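Local coordinates for tRNA uridine(34) acetyltransferase (PDB 6IA8), which acetylates the wobble uridine of tRNAs, using acetyl-CoA and S-adenosyl-L-methionine to form 5-carboxymethyluridine at position 34, at residues I490-G495 against E500-L505. Numbering follows the deposited sequence.
With SO4 (sulfate ion), chain G; SO4 (sulfate ion), chain D.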
loop_
_atom_site.group_PDB
_atom_site.type_symbol
_atom_site.label_atom_id
_atom_site.label_comp_id
_atom_site.label_asym_id
_atom_site.label_seq_id
_atom_site.Cartn_x
_atom_site.Cartn_y
_atom_site.Cartn_z
ATOM N N ILE A 490 -15.208 -4.139 -17.264
ATOM C CA ILE A 490 -14.023 -3.757 -16.522
ATOM C C ILE A 490 -14.509 -3.098 -15.241
ATOM O O ILE A 490 -15.451 -2.296 -15.274
ATOM C CB ILE A 490 -13.122 -2.843 -17.377
ATOM C CG1 ILE A 490 -11.868 -2.447 -16.625
ATOM C CG2 ILE A 490 -13.856 -1.615 -17.865
ATOM C CD1 ILE A 490 -10.735 -2.044 -17.588
ATOM N N LEU A 491 -13.942 -3.511 -14.110
ATOM C CA LEU A 491 -14.331 -2.998 -12.802
ATOM C C LEU A 491 -13.146 -2.313 -12.141
ATOM O O LEU A 491 -12.067 -2.903 -12.045
ATOM C CB LEU A 491 -14.824 -4.128 -11.897
ATOM C CG LEU A 491 -16.126 -4.821 -12.262
ATOM C CD1 LEU A 491 -16.364 -5.978 -11.275
ATOM C CD2 LEU A 491 -17.271 -3.860 -12.265
ATOM N N VAL A 492 -13.367 -1.107 -11.617
ATOM C CA VAL A 492 -12.324 -0.316 -10.982
ATOM C C VAL A 492 -12.543 -0.350 -9.476
ATOM O O VAL A 492 -13.658 -0.092 -9.001
ATOM C CB VAL A 492 -12.334 1.131 -11.491
ATOM C CG1 VAL A 492 -11.237 1.917 -10.822
ATOM C CG2 VAL A 492 -12.216 1.150 -12.997
ATOM N N THR A 493 -11.493 -0.700 -8.737
ATOM C CA THR A 493 -11.443 -0.472 -7.293
ATOM C C THR A 493 -11.148 1.007 -7.082
ATOM O O THR A 493 -10.065 1.486 -7.417
ATOM C CB THR A 493 -10.379 -1.343 -6.631
ATOM O OG1 THR A 493 -10.566 -2.708 -7.053
ATOM C CG2 THR A 493 -10.486 -1.246 -5.124
ATOM N N SER A 494 -12.126 1.743 -6.583
ATOM C CA SER A 494 -12.044 3.191 -6.482
ATOM C C SER A 494 -12.170 3.601 -5.028
ATOM O O SER A 494 -13.050 3.103 -4.323
ATOM C CB SER A 494 -13.173 3.855 -7.290
ATOM O OG SER A 494 -13.241 5.261 -7.079
ATOM N N GLY A 495 -11.338 4.540 -4.596
ATOM C CA GLY A 495 -11.584 5.185 -3.323
ATOM C C GLY A 495 -12.912 5.921 -3.342
ATOM O O GLY A 495 -13.416 6.322 -4.401
ATOM N N GLU A 500 -16.066 9.988 -8.468
ATOM C CA GLU A 500 -16.460 11.035 -9.407
ATOM C C GLU A 500 -15.536 11.047 -10.616
ATOM O O GLU A 500 -15.980 11.277 -11.743
ATOM C CB GLU A 500 -16.463 12.403 -8.714
ATOM C CG GLU A 500 -17.252 13.467 -9.437
ATOM C CD GLU A 500 -18.718 13.105 -9.585
ATOM O OE1 GLU A 500 -19.151 12.835 -10.726
ATOM O OE2 GLU A 500 -19.433 13.079 -8.560
ATOM N N TYR A 501 -14.250 10.781 -10.402
ATOM C CA TYR A 501 -13.288 10.765 -11.497
ATOM C C TYR A 501 -13.643 9.695 -12.515
ATOM O O TYR A 501 -13.609 9.943 -13.723
ATOM C CB TYR A 501 -11.881 10.526 -10.949
ATOM C CG TYR A 501 -10.796 10.399 -12.011
ATOM C CD1 TYR A 501 -10.159 11.527 -12.528
ATOM C CD2 TYR A 501 -10.433 9.163 -12.506
ATOM C CE1 TYR A 501 -9.165 11.410 -13.499
ATOM C CE2 TYR A 501 -9.442 9.027 -13.476
ATOM C CZ TYR A 501 -8.815 10.154 -13.978
ATOM O OH TYR A 501 -7.835 10.026 -14.929
ATOM N N TYR A 502 -14.002 8.501 -12.044
ATOM C CA TYR A 502 -14.361 7.428 -12.967
ATOM C C TYR A 502 -15.722 7.657 -13.616
ATOM O O TYR A 502 -15.947 7.222 -14.757
ATOM C CB TYR A 502 -14.297 6.078 -12.231
ATOM C CG TYR A 502 -12.856 5.769 -11.781
ATOM C CD1 TYR A 502 -11.901 5.410 -12.695
ATOM C CD2 TYR A 502 -12.460 5.890 -10.445
ATOM C CE1 TYR A 502 -10.588 5.170 -12.320
ATOM C CE2 TYR A 502 -11.148 5.665 -10.053
ATOM C CZ TYR A 502 -10.219 5.282 -11.001
ATOM O OH TYR A 502 -8.915 5.031 -10.642
ATOM N N ARG A 503 -16.633 8.341 -12.929
ATOM C CA ARG A 503 -17.889 8.690 -13.575
ATOM C C ARG A 503 -17.637 9.554 -14.799
ATOM O O ARG A 503 -18.280 9.363 -15.835
ATOM C CB ARG A 503 -18.822 9.409 -12.602
ATOM C CG ARG A 503 -19.347 8.511 -11.512
ATOM C CD ARG A 503 -20.546 9.157 -10.739
ATOM N NE ARG A 503 -20.978 8.259 -9.671
ATOM C CZ ARG A 503 -20.676 8.406 -8.384
ATOM N NH1 ARG A 503 -19.945 9.442 -7.977
ATOM N NH2 ARG A 503 -21.119 7.517 -7.497
ATOM N N LYS A 504 -16.706 10.508 -14.699
ATOM C CA LYS A 504 -16.352 11.329 -15.855
ATOM C C LYS A 504 -15.883 10.469 -17.027
ATOM O O LYS A 504 -16.023 10.866 -18.186
ATOM C CB LYS A 504 -15.254 12.328 -15.482
ATOM C CG LYS A 504 -15.721 13.676 -14.968
ATOM C CD LYS A 504 -16.035 13.662 -13.490
ATOM C CE LYS A 504 -16.335 15.067 -12.977
ATOM N NZ LYS A 504 -15.134 15.953 -13.000
ATOM N N LEU A 505 -15.298 9.309 -16.755
ATOM C CA LEU A 505 -14.819 8.422 -17.808
ATOM C C LEU A 505 -15.857 7.390 -18.240
ATOM O O LEU A 505 -15.501 6.418 -18.914
ATOM C CB LEU A 505 -13.541 7.709 -17.344
ATOM C CG LEU A 505 -12.396 8.607 -16.874
ATOM C CD1 LEU A 505 -11.158 7.796 -16.643
ATOM C CD2 LEU A 505 -12.134 9.714 -17.887
HETATM S S SO4 G . -23.522 6.016 -10.530
HETATM O O1 SO4 G . -22.098 5.734 -10.386
HETATM O O2 SO4 G . -23.712 6.904 -11.672
HETATM O O3 SO4 G . -24.010 6.655 -9.314
HETATM O O4 SO4 G . -24.260 4.780 -10.751
HETATM S S SO4 D . -5.614 12.742 -16.194
HETATM O O1 SO4 D . -5.877 11.981 -17.430
HETATM O O2 SO4 D . -5.293 14.131 -16.633
HETATM O O3 SO4 D . -6.796 12.701 -15.343
HETATM O O4 SO4 D . -4.437 12.181 -15.511
#
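Val-492 lays its CG1 methyl over one face of the Tyr-502 ring, a CH-pi contact with CG1 3.7 Å from the ring centroid and 17° off the normal. The methyl sits slightly toward the hydroxyl end, 3.5 Å from CG1 to CZ. With CG1 anti to the backbone N (chi1 -180°), it is this branch that meets the ring. On the opposite face lies Tyr-501, whose CD2 stands over the ring centre, leaving the phenol of Tyr-502 clamped between strand and helix residues. Ser-494 comes in at the rim instead: its OG lies near the ring plane, 3.5 Å from Tyr-502 CD2. Ser-494 OG donates to Gly-495 O at 2.9 Å, tilted 23° from the carbonyl plane. Met-474 of helix 469-484 packs against both Val-492 and Tyr-502. Arg-503 NE donates almost straight to O1 of the chain G sulfate at 2.9 Å, in the guanidinium plane. Tyr-501 OH donates to O3 of the chain D sulfate, 2.9 Å away, an ion probably from the crystallisation liquor and probably also held by the backbone N atoms of Gly-468, Gly-470 and Arg-471. Those amides mark the start of helix 469-484, where GNAT enzymes hold the pyrophosphate of acetyl-CoA, which the sulfate may mimic. Tyr-502 and its neighbour Leu-446 probably line the acetyl-CoA site, and the strand-to-helix packing that holds the ring belongs to the GNAT fold.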